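Local structure of kinectin 1 (Kinesin receptor) (Legionella pneumophila, 4MU6) at residues D256-N259 with Y260-L264; P43-H46 with S47-A51; E16-K19 with Q20-D24; A6-I10 with E11-T15. The protein is of unknown function, but is a Legionella effector, represented here by its N-terminal coiled-coil domain, that probably acts in the infected host cell. One frame throughout, in Å; residues are numbered along the deposited sequence.

Contact 1: residues D256-N259 with Y260-L264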
loop_
_atom_site.group_PDB
_atom_site.type_symbol
_atom_site.label_atom_id
_atom_site.label_comp_id
_atom_site.label_asym_id
_atom_site.label_seq_id
_atom_site.Cartn_x
_atom_site.Cartn_y
_atom_site.Cartn_z
ATOM N N ASP A 256 -24.516 -5.922 25.192
ATOM C CA ASP A 256 -25.945 -5.644 25.271
ATOM C C ASP A 256 -26.673 -6.809 25.941
ATOM O O ASP A 256 -27.508 -6.607 26.819
ATOM C CB ASP A 256 -26.516 -5.424 23.867
ATOM C CG ASP A 256 -28.025 -5.226 23.867
ATOM O OD1 ASP A 256 -28.774 -6.224 24.015
ATOM O OD2 ASP A 256 -28.461 -4.068 23.703
ATOM N N GLN A 257 -26.352 -8.028 25.518
ATOM C CA GLN A 257 -27.045 -9.221 26.009
ATOM C C GLN A 257 -26.902 -9.435 27.513
ATOM O O GLN A 257 -27.826 -9.912 28.171
ATOM C CB GLN A 257 -26.539 -10.466 25.281
ATOM C CG GLN A 257 -27.017 -10.594 23.857
ATOM C CD GLN A 257 -28.501 -10.874 23.774
ATOM O OE1 GLN A 257 -29.316 -9.951 23.686
ATOM N NE2 GLN A 257 -28.864 -12.154 23.806
ATOM N N ILE A 258 -25.743 -9.080 28.053
ATOM C CA ILE A 258 -25.429 -9.403 29.437
ATOM C C ILE A 258 -25.559 -8.219 30.398
ATOM O O ILE A 258 -25.373 -8.380 31.594
ATOM C CB ILE A 258 -24.001 -9.957 29.557
ATOM C CG1 ILE A 258 -22.985 -8.874 29.187
ATOM C CG2 ILE A 258 -23.831 -11.200 28.684
ATOM C CD1 ILE A 258 -21.547 -9.270 29.463
ATOM N N ASN A 259 -25.856 -7.036 29.865
ATOM C CA ASN A 259 -25.947 -5.808 30.647
ATOM C C ASN A 259 -26.948 -5.925 31.802
ATOM O O ASN A 259 -26.590 -5.747 32.971
ATOM C CB ASN A 259 -26.346 -4.650 29.731
ATOM C CG ASN A 259 -26.341 -3.297 30.432
ATOM O OD1 ASN A 259 -27.303 -2.945 31.113
ATOM N ND2 ASN A 259 -25.277 -2.504 30.219
ATOM N N TYR A 260 -28.202 -6.213 31.473
ATOM C CA TYR A 260 -29.254 -6.226 32.480
ATOM C C TYR A 260 -29.026 -7.213 33.641
ATOM O O TYR A 260 -29.138 -6.818 34.804
ATOM C CB TYR A 260 -30.643 -6.417 31.852
ATOM C CG TYR A 260 -31.730 -6.432 32.897
ATOM C CD1 TYR A 260 -32.221 -5.247 33.418
ATOM C CD2 TYR A 260 -32.255 -7.637 33.380
ATOM C CE1 TYR A 260 -33.211 -5.245 34.389
ATOM C CE2 TYR A 260 -33.239 -7.648 34.360
ATOM C CZ TYR A 260 -33.710 -6.448 34.862
ATOM O OH TYR A 260 -34.689 -6.427 35.819
ATOM N N PRO A 261 -28.715 -8.493 33.343
ATOM C CA PRO A 261 -28.548 -9.402 34.491
ATOM C C PRO A 261 -27.374 -8.996 35.390
ATOM O O PRO A 261 -27.451 -9.161 36.608
ATOM C CB PRO A 261 -28.281 -10.765 33.846
ATOM C CG PRO A 261 -28.792 -10.646 32.422
ATOM C CD PRO A 261 -28.636 -9.199 32.047
ATOM N N LEU A 262 -26.314 -8.454 34.800
ATOM C CA LEU A 262 -25.159 -8.035 35.586
ATOM C C LEU A 262 -25.522 -6.850 36.466
ATOM O O LEU A 262 -25.113 -6.763 37.627
ATOM C CB LEU A 262 -23.981 -7.663 34.671
ATOM C CG LEU A 262 -23.106 -8.788 34.112
ATOM C CD1 LEU A 262 -21.897 -8.210 33.359
ATOM C CD2 LEU A 262 -22.641 -9.711 35.230
ATOM N N PHE A 263 -26.301 -5.933 35.909
ATOM C CA PHE A 263 -26.706 -4.746 36.643
ATOM C C PHE A 263 -27.545 -5.115 37.869
ATOM O O PHE A 263 -27.402 -4.525 38.944
ATOM C CB PHE A 263 -27.505 -3.817 35.738
ATOM C CG PHE A 263 -28.089 -2.630 36.456
ATOM C CD1 PHE A 263 -27.310 -1.513 36.726
ATOM C CD2 PHE A 263 -29.422 -2.623 36.845
ATOM C CE1 PHE A 263 -27.846 -0.405 37.381
ATOM C CE2 PHE A 263 -29.961 -1.525 37.496
ATOM C CZ PHE A 263 -29.177 -0.415 37.762
ATOM N N LEU A 264 -28.434 -6.082 37.684
ATOM C CA LEU A 264 -29.294 -6.545 38.764
ATOM C C LEU A 264 -28.446 -7.110 39.913
ATOM O O LEU A 264 -28.672 -6.779 41.078
ATOM C CB LEU A 264 -30.301 -7.565 38.230
ATOM C CG LEU A 264 -31.731 -7.389 38.752
ATOM C CD1 LEU A 264 -32.306 -6.031 38.344
ATOM C CD2 LEU A 264 -32.635 -8.537 38.291
HETATM O O HOH W 1 -28.921 -6.773 29.096
#

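Contact 2: residues P43-H46 with S47-A51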
loop_
_atom_site.group_PDB
_atom_site.type_symbol
_atom_site.label_atom_id
_atom_site.label_comp_id
_atom_site.label_asym_id
_atom_site.label_seq_id
_atom_site.Cartn_x
_atom_site.Cartn_y
_atom_site.Cartn_z
ATOM N N PRO A 43 -29.448 2.219 29.652
ATOM C CA PRO A 43 -29.014 3.020 28.501
ATOM C C PRO A 43 -27.752 3.816 28.758
ATOM O O PRO A 43 -26.909 3.871 27.868
ATOM C CB PRO A 43 -30.206 3.956 28.254
ATOM C CG PRO A 43 -31.377 3.141 28.681
ATOM C CD PRO A 43 -30.878 2.426 29.940
ATOM N N TRP A 44 -27.617 4.424 29.933
ATOM C CA TRP A 44 -26.393 5.164 30.229
ATOM C C TRP A 44 -25.168 4.251 30.216
ATOM O O TRP A 44 -24.105 4.626 29.734
ATOM C CB TRP A 44 -26.485 5.876 31.578
ATOM C CG TRP A 44 -25.247 6.677 31.893
ATOM C CD1 TRP A 44 -24.131 6.246 32.567
ATOM C CD2 TRP A 44 -24.992 8.039 31.527
ATOM N NE1 TRP A 44 -23.207 7.263 32.645
ATOM C CE2 TRP A 44 -23.711 8.373 32.018
ATOM C CE3 TRP A 44 -25.721 9.006 30.825
ATOM C CZ2 TRP A 44 -23.150 9.635 31.840
ATOM C CZ3 TRP A 44 -25.158 10.265 30.648
ATOM C CH2 TRP A 44 -23.883 10.565 31.149
ATOM N N ILE A 45 -25.323 3.054 30.761
ATOM C CA ILE A 45 -24.209 2.124 30.874
ATOM C C ILE A 45 -23.849 1.505 29.520
ATOM O O ILE A 45 -22.672 1.380 29.167
ATOM C CB ILE A 45 -24.516 1.018 31.902
ATOM C CG1 ILE A 45 -24.801 1.646 33.270
ATOM C CG2 ILE A 45 -23.359 0.040 32.000
ATOM C CD1 ILE A 45 -25.344 0.663 34.329
ATOM N N HIS A 46 -24.863 1.117 28.760
ATOM C CA HIS A 46 -24.604 0.549 27.447
ATOM C C HIS A 46 -23.946 1.559 26.503
ATOM O O HIS A 46 -23.103 1.182 25.687
ATOM C CB HIS A 46 -25.862 -0.023 26.802
ATOM C CG HIS A 46 -25.563 -0.867 25.605
ATOM N ND1 HIS A 46 -24.680 -1.926 25.655
ATOM C CD2 HIS A 46 -25.978 -0.780 24.321
ATOM C CE1 HIS A 46 -24.585 -2.470 24.456
ATOM N NE2 HIS A 46 -25.366 -1.797 23.629
ATOM N N SER A 47 -24.327 2.831 26.629
ATOM C CA SER A 47 -23.641 3.916 25.932
ATOM C C SER A 47 -22.165 3.975 26.291
ATOM O O SER A 47 -21.320 4.003 25.396
ATOM C CB SER A 47 -24.289 5.271 26.222
ATOM O OG SER A 47 -25.507 5.406 25.516
ATOM N N SER A 48 -21.843 3.977 27.586
ATOM C CA SER A 48 -20.435 4.065 27.974
ATOM C C SER A 48 -19.595 2.836 27.557
ATOM O O SER A 48 -18.447 2.996 27.143
ATOM C CB SER A 48 -20.260 4.434 29.463
ATOM O OG SER A 48 -20.253 3.304 30.315
ATOM N N VAL A 49 -20.150 1.626 27.662
ATOM C CA VAL A 49 -19.473 0.423 27.159
ATOM C C VAL A 49 -19.272 0.542 25.639
ATOM O O VAL A 49 -18.195 0.258 25.119
ATOM C CB VAL A 49 -20.278 -0.847 27.449
ATOM C CG1 VAL A 49 -19.656 -2.070 26.736
ATOM C CG2 VAL A 49 -20.379 -1.080 28.948
ATOM N N THR A 50 -20.316 0.981 24.941
ATOM C CA THR A 50 -20.263 1.128 23.492
ATOM C C THR A 50 -19.186 2.124 23.043
ATOM O O THR A 50 -18.498 1.864 22.061
ATOM C CB THR A 50 -21.651 1.485 22.892
ATOM O OG1 THR A 50 -22.578 0.423 23.168
ATOM C CG2 THR A 50 -21.577 1.694 21.366
ATOM N N ALA A 51 -19.020 3.236 23.767
ATOM C CA ALA A 51 -17.991 4.231 23.423
ATOM C C ALA A 51 -16.595 3.657 23.626
ATOM O O ALA A 51 -15.708 3.838 22.777
ATOM C CB ALA A 51 -18.171 5.564 24.223
#

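Contact 3: residues E16-K19 with Q20-D24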
loop_
_atom_site.group_PDB
_atom_site.type_symbol
_atom_site.label_atom_id
_atom_site.label_comp_id
_atom_site.label_asym_id
_atom_site.label_seq_id
_atom_site.Cartn_x
_atom_site.Cartn_y
_atom_site.Cartn_z
ATOM N N GLU A 16 -17.196 -3.341 34.972
ATOM C CA GLU A 16 -16.461 -2.143 35.335
ATOM C C GLU A 16 -17.343 -0.927 35.113
ATOM O O GLU A 16 -17.394 -0.026 35.947
ATOM C CB GLU A 16 -15.182 -2.029 34.515
ATOM C CG GLU A 16 -14.282 -0.869 34.927
ATOM C CD GLU A 16 -13.190 -0.569 33.896
ATOM O OE1 GLU A 16 -12.019 -0.395 34.299
ATOM O OE2 GLU A 16 -13.502 -0.499 32.684
ATOM N N HIS A 17 -18.066 -0.918 34.000
ATOM C CA HIS A 17 -18.952 0.202 33.699
ATOM C C HIS A 17 -20.214 0.242 34.574
ATOM O O HIS A 17 -20.745 1.314 34.860
ATOM C CB HIS A 17 -19.303 0.226 32.217
ATOM C CG HIS A 17 -18.177 0.687 31.348
ATOM N ND1 HIS A 17 -18.162 1.926 30.747
ATOM C CD2 HIS A 17 -17.016 0.083 30.997
ATOM C CE1 HIS A 17 -17.046 2.061 30.052
ATOM N NE2 HIS A 17 -16.334 0.956 30.186
ATOM N N ILE A 18 -20.699 -0.922 34.982
ATOM C CA ILE A 18 -21.804 -0.965 35.938
ATOM C C ILE A 18 -21.352 -0.432 37.288
ATOM O O ILE A 18 -22.042 0.375 37.902
ATOM C CB ILE A 18 -22.332 -2.383 36.127
ATOM C CG1 ILE A 18 -23.073 -2.821 34.873
ATOM C CG2 ILE A 18 -23.260 -2.468 37.361
ATOM C CD1 ILE A 18 -23.307 -4.299 34.834
ATOM N N LYS A 19 -20.191 -0.891 37.747
ATOM C CA LYS A 19 -19.659 -0.439 39.026
ATOM C C LYS A 19 -19.460 1.078 39.045
ATOM O O LYS A 19 -19.789 1.744 40.032
ATOM C CB LYS A 19 -18.351 -1.166 39.350
ATOM C CG LYS A 19 -18.525 -2.617 39.796
ATOM C CD LYS A 19 -17.184 -3.219 40.162
ATOM C CE LYS A 19 -17.336 -4.603 40.746
ATOM N NZ LYS A 19 -16.242 -4.885 41.724
ATOM N N GLN A 20 -18.939 1.622 37.946
ATOM C CA GLN A 20 -18.704 3.059 37.855
ATOM C C GLN A 20 -20.019 3.830 37.969
ATOM O O GLN A 20 -20.097 4.864 38.637
ATOM C CB GLN A 20 -17.967 3.407 36.556
ATOM C CG GLN A 20 -17.788 4.894 36.338
ATOM C CD GLN A 20 -17.059 5.556 37.487
ATOM O OE1 GLN A 20 -16.176 4.958 38.106
ATOM N NE2 GLN A 20 -17.434 6.793 37.790
ATOM N N PHE A 21 -21.055 3.302 37.326
ATOM C CA PHE A 21 -22.382 3.895 37.382
ATOM C C PHE A 21 -22.939 3.840 38.806
ATOM O O PHE A 21 -23.475 4.828 39.308
ATOM C CB PHE A 21 -23.290 3.137 36.419
ATOM C CG PHE A 21 -24.718 3.625 36.391
ATOM C CD1 PHE A 21 -25.668 3.089 37.254
ATOM C CD2 PHE A 21 -25.117 4.580 35.477
ATOM C CE1 PHE A 21 -26.984 3.512 37.213
ATOM C CE2 PHE A 21 -26.430 5.009 35.433
ATOM C CZ PHE A 21 -27.361 4.481 36.305
ATOM N N LEU A 22 -22.805 2.684 39.455
ATOM C CA LEU A 22 -23.318 2.512 40.809
ATOM C C LEU A 22 -22.449 3.202 41.870
ATOM O O LEU A 22 -22.779 3.183 43.052
ATOM C CB LEU A 22 -23.534 1.024 41.131
ATOM C CG LEU A 22 -24.677 0.370 40.339
ATOM C CD1 LEU A 22 -24.713 -1.153 40.485
ATOM C CD2 LEU A 22 -26.022 0.979 40.725
ATOM N N ALA A 23 -21.345 3.819 41.448
ATOM C CA ALA A 23 -20.545 4.635 42.358
ATOM C C ALA A 23 -21.318 5.894 42.715
ATOM O O ALA A 23 -21.013 6.565 43.691
ATOM C CB ALA A 23 -19.214 4.996 41.735
ATOM N N ASP A 24 -22.318 6.208 41.898
ATOM C CA ASP A 24 -23.230 7.323 42.141
ATOM C C ASP A 24 -24.056 7.089 43.420
ATOM O O ASP A 24 -24.899 6.199 43.487
ATOM C CB ASP A 24 -24.148 7.492 40.928
ATOM C CG ASP A 24 -24.860 8.826 40.905
ATOM O OD1 ASP A 24 -25.206 9.358 41.985
ATOM O OD2 ASP A 24 -25.083 9.340 39.791
#

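Contact 4: residues A6-I10 with E11-T15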
loop_
_atom_site.group_PDB
_atom_site.type_symbol
_atom_site.label_atom_id
_atom_site.label_comp_id
_atom_site.label_asym_id
_atom_site.label_seq_id
_atom_site.Cartn_x
_atom_site.Cartn_y
_atom_site.Cartn_z
ATOM N N ALA A 6 -9.486 -7.903 20.393
ATOM C CA ALA A 6 -9.161 -9.319 20.495
ATOM C C ALA A 6 -8.931 -9.769 21.926
ATOM O O ALA A 6 -9.064 -10.952 22.233
ATOM C CB ALA A 6 -7.941 -9.645 19.645
ATOM N N ASN A 7 -8.584 -8.826 22.796
ATOM C CA ASN A 7 -8.281 -9.144 24.187
ATOM C C ASN A 7 -9.356 -8.670 25.164
ATOM O O ASN A 7 -9.147 -8.670 26.379
ATOM C CB ASN A 7 -6.917 -8.575 24.576
ATOM C CG ASN A 7 -5.780 -9.264 23.854
ATOM O OD1 ASN A 7 -5.620 -10.483 23.950
ATOM N ND2 ASN A 7 -4.998 -8.493 23.097
ATOM N N CYS A 8 -10.509 -8.280 24.630
ATOM C CA CYS A 8 -11.590 -7.772 25.464
ATOM C C CYS A 8 -12.352 -8.899 26.154
ATOM O O CYS A 8 -12.927 -9.769 25.496
ATOM C CB CYS A 8 -12.557 -6.913 24.643
ATOM S SG CYS A 8 -13.815 -6.035 25.622
ATOM N N ASN A 9 -12.329 -8.879 27.482
ATOM C CA ASN A 9 -13.216 -9.701 28.297
ATOM C C ASN A 9 -14.506 -8.922 28.437
ATOM O O ASN A 9 -14.571 -7.989 29.218
ATOM C CB ASN A 9 -12.608 -9.896 29.681
ATOM C CG ASN A 9 -13.384 -10.891 30.535
ATOM O OD1 ASN A 9 -14.618 -10.888 30.566
ATOM N ND2 ASN A 9 -12.655 -11.754 31.228
ATOM N N ILE A 10 -15.531 -9.288 27.679
ATOM C CA ILE A 10 -16.728 -8.454 27.616
ATOM C C ILE A 10 -17.459 -8.351 28.967
ATOM O O ILE A 10 -17.997 -7.297 29.311
ATOM C CB ILE A 10 -17.673 -8.902 26.469
ATOM C CG1 ILE A 10 -18.709 -7.822 26.158
ATOM C CG2 ILE A 10 -18.329 -10.216 26.794
ATOM C CD1 ILE A 10 -18.109 -6.599 25.492
ATOM N N GLU A 11 -17.447 -9.432 29.741
ATOM C CA GLU A 11 -18.121 -9.458 31.036
ATOM C C GLU A 11 -17.443 -8.508 32.012
ATOM O O GLU A 11 -18.098 -7.749 32.732
ATOM C CB GLU A 11 -18.127 -10.878 31.605
ATOM C CG GLU A 11 -18.861 -11.002 32.920
ATOM C CD GLU A 11 -19.073 -12.450 33.344
ATOM O OE1 GLU A 11 -19.385 -13.298 32.472
ATOM O OE2 GLU A 11 -18.927 -12.736 34.553
ATOM N N GLU A 12 -16.120 -8.549 32.030
ATOM C CA GLU A 12 -15.347 -7.680 32.905
ATOM C C GLU A 12 -15.492 -6.201 32.513
ATOM O O GLU A 12 -15.470 -5.319 33.371
ATOM C CB GLU A 12 -13.889 -8.112 32.862
ATOM C CG GLU A 12 -13.005 -7.489 33.899
ATOM C CD GLU A 12 -11.588 -8.002 33.790
ATOM O OE1 GLU A 12 -11.405 -9.107 33.234
ATOM O OE2 GLU A 12 -10.657 -7.299 34.239
ATOM N N LEU A 13 -15.654 -5.928 31.223
ATOM C CA LEU A 13 -15.823 -4.544 30.777
ATOM C C LEU A 13 -17.167 -3.980 31.234
ATOM O O LEU A 13 -17.237 -2.884 31.795
ATOM C CB LEU A 13 -15.695 -4.427 29.256
ATOM C CG LEU A 13 -15.899 -3.019 28.677
ATOM C CD1 LEU A 13 -14.876 -2.069 29.239
ATOM C CD2 LEU A 13 -15.803 -3.038 27.167
ATOM N N VAL A 14 -18.233 -4.735 30.991
ATOM C CA VAL A 14 -19.568 -4.298 31.385
ATOM C C VAL A 14 -19.636 -4.096 32.898
ATOM O O VAL A 14 -20.207 -3.112 33.379
ATOM C CB VAL A 14 -20.641 -5.294 30.905
ATOM C CG1 VAL A 14 -22.035 -4.835 31.306
ATOM C CG2 VAL A 14 -20.549 -5.454 29.377
ATOM N N THR A 15 -19.007 -5.003 33.636
ATOM C CA THR A 15 -19.004 -4.937 35.091
ATOM C C THR A 15 -18.336 -3.659 35.576
ATOM O O THR A 15 -18.845 -2.980 36.474
ATOM C CB THR A 15 -18.272 -6.142 35.708
ATOM O OG1 THR A 15 -18.976 -7.343 35.380
ATOM C CG2 THR A 15 -18.207 -6.009 37.217
#

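Contact 1: residues D256-N259 with Y260-L264
Ile258 turns CG1 between its own backbone N and carbonyl carbon (chi1 65°) and then extends, while Leu262 sets CG anti to its carbonyl carbon (chi1 -81°). These torsions lay the two branches side by side, pointing the same way, and bring Ile258 CD1 within 4.1 Å of Leu262 CD1. Both side chains pack on Val14 of helix 10-22, so the pair belongs to an interhelical surface.

The backbone is kinked at Pro261, whose nitrogen carries no hydrogen. The distances record the opening: Gln257 O lies 5.4 Å from Pro261 N, and Asp256 O is 4.7 Å from Tyr260 N, too far for the usual helical bond. Water 1 bridges the second break, donating to Asp256 O at 2.7 Å and accepting from Tyr260 N; its 2.5 Å distance to Tyr260 N is unusually short, so that length is doubtful. The ring atom Pro261 CD lies 3.4 Å from Ile258 O. Regular bonding returns gradually, with a weak Leu262 N to Ile258 O bond and then a normal Phe263 N to Asn259 O bond of 3.0 Å.

Asn259 OD1 and Tyr260 OH find their partners outside this turn: Asn259 OD1 accepts from Ile42 N, and Tyr260 OH bonds to Ile36 O. The chemistry therefore implies a proline kink within helix 227-273 that is bridged by water instead of being simply broken, with Tyr260 tying the bend to helix 29-38 and Asn259 tying it to Ile42, just before helix 43-105.

Contact 2: residues P43-H46 with S47-A51
His46 and Thr50 cross obliquely, one helical turn apart, with the threonine hydroxyl placed over a face of the imidazole. Thr50 OG1 stands 3.6 Å above the ring plane and over its centre. The hydroxyl is held there by its own bond, since Thr50 OG1 donates to His46 O at 2.7 Å. Thr50 N reaches the same His46 O at 2.9 Å, and the two donors arrive from opposite faces of the carbonyl plane, each tilted from it by about 30°.

Ser47 repeats this grip earlier in the turn. With OG anti to its carbonyl carbon (chi1 -75°), the hydroxyl folds back along the helix and Ser47 OG donates to Pro43 O at 3.1 Å, on the face opposite to Ser47 N. The buried Ile45 and Val49 are only loosely apposed, with Ile45 CG2 4.4 Å from Val49 CG2, and both face helix 10-22. Between them runs a nearly straight backbone bond, Val49 N to Ile45 O, with an N-H...O angle of 172°.

A serine or threonine hydroxyl returning to the carbonyl four residues back is a recurrent intrahelical motif, and here it occurs twice in the opening turns of the long helix 43-105, which begins with Pro43.

Contact 3: residues E16-K19 with Q20-D24
Ile18 and Leu22 provide the apolar part of this contact. The two side chains lie alongside each other and point the same way, and Ile18 CG2 meets Leu22 CD1 at 3.7 Å. Leu22 has CG anti to its carbonyl carbon (chi1 -69°), which swings the branch back along the helix: Leu22 CG also rests 3.6 Å from Ile18 O, and both residues are buried.

The hydrogen bonds across the contact are all backbone to backbone, each spanning four residues. Gln20 N donates to Glu16 O at 3.0 Å, and Leu22 N to Ile18 O at 2.9 Å. Between them the Phe21 N bond to His17 O is longer, 3.2 Å. Farther along, Asp24 N bonds to Phe21 O across a three-residue step, as the chain leaves the regular helix by this point.

Polar side chains do little across the turn. Lys19 is extended, and Gln20 is bent at chi2 and carries its amide away from residues 16-19; both are exposed. His17 spends its ND1 on Ser48.

Helix 10-22 is thus two-sided. His17 and Phe21 lean on the start of helix 43-105 at Ile45, with His17 also on Val49, whereas Ile18 and Leu22 turn to helix 227-273 and share Glu266 there. Leu22 further touches Tyr270, whose hydroxyl is bonded to Asp24 O, fastening the chain beyond the turn to that same helix.

Contact 4: residues A6-I10 with E11-T15
Cys8 and Asn9 are extended before Ile10 turns helical and Asn9 O accepts from Leu13 N at 3.1 Å. Asn9 is the N-cap of this helix. Its CG is anti to the backbone N (chi1 -173°), from where OD1 bends over the first turn and accepts from Glu12 N at 3.1 Å; that nitrogen stands well above the plane of the amide instead of lying in it. The Asn9 and Glu12 side chains cross at about a right angle, with ND2 3.5 Å from OE1 and amide and carboxylate planes 67° apart. Two acidic residues in this opening turn, Glu11 and Glu12, would probably be favoured by the helix dipole.

Apolar contact flanks the cap: Cys8 SG meets Leu13 CD2 at 3.9 Å, and Ile10 CG1 lies 4.4 Å from Val14 CG2. Val14 CG2 also makes a tight approach to the carbonyl, 3.1 Å from Ile10 O. A turn later, Thr15 OG1 donates to Glu11 O at 2.8 Å.

The start of helix 10-22 is wedged between two longer helices. Cys8 and Leu13 face helix 43-105 at Leu53, whereas Ile10 and Val14 face helix 227-273 at Ala255.

In the fold
From the N terminus the order is contact 4, contact 3, contact 2 and contact 1. Each joins adjacent segments and so closes nothing larger than a turn; they follow in series, and none nests in or crosses another. Contacts 4 and 3 share helix 10-22, adjoining in sequence. Contact 2 opens helix 43-105, and contact 1 sits far later in helix 227-273. In space all four lie together toward one end of the elongated chain, their centres 11 to 15 Å apart. Helix 10-22 touches both others: Leu262 CB of contact 1 lies 3.4 Å from Ile18 CD1, and Trp44 CD1 of contact 2 lies 3.5 Å from Phe21 CD2. Contacts 1 and 2 also meet directly, completing a three-helix bundle.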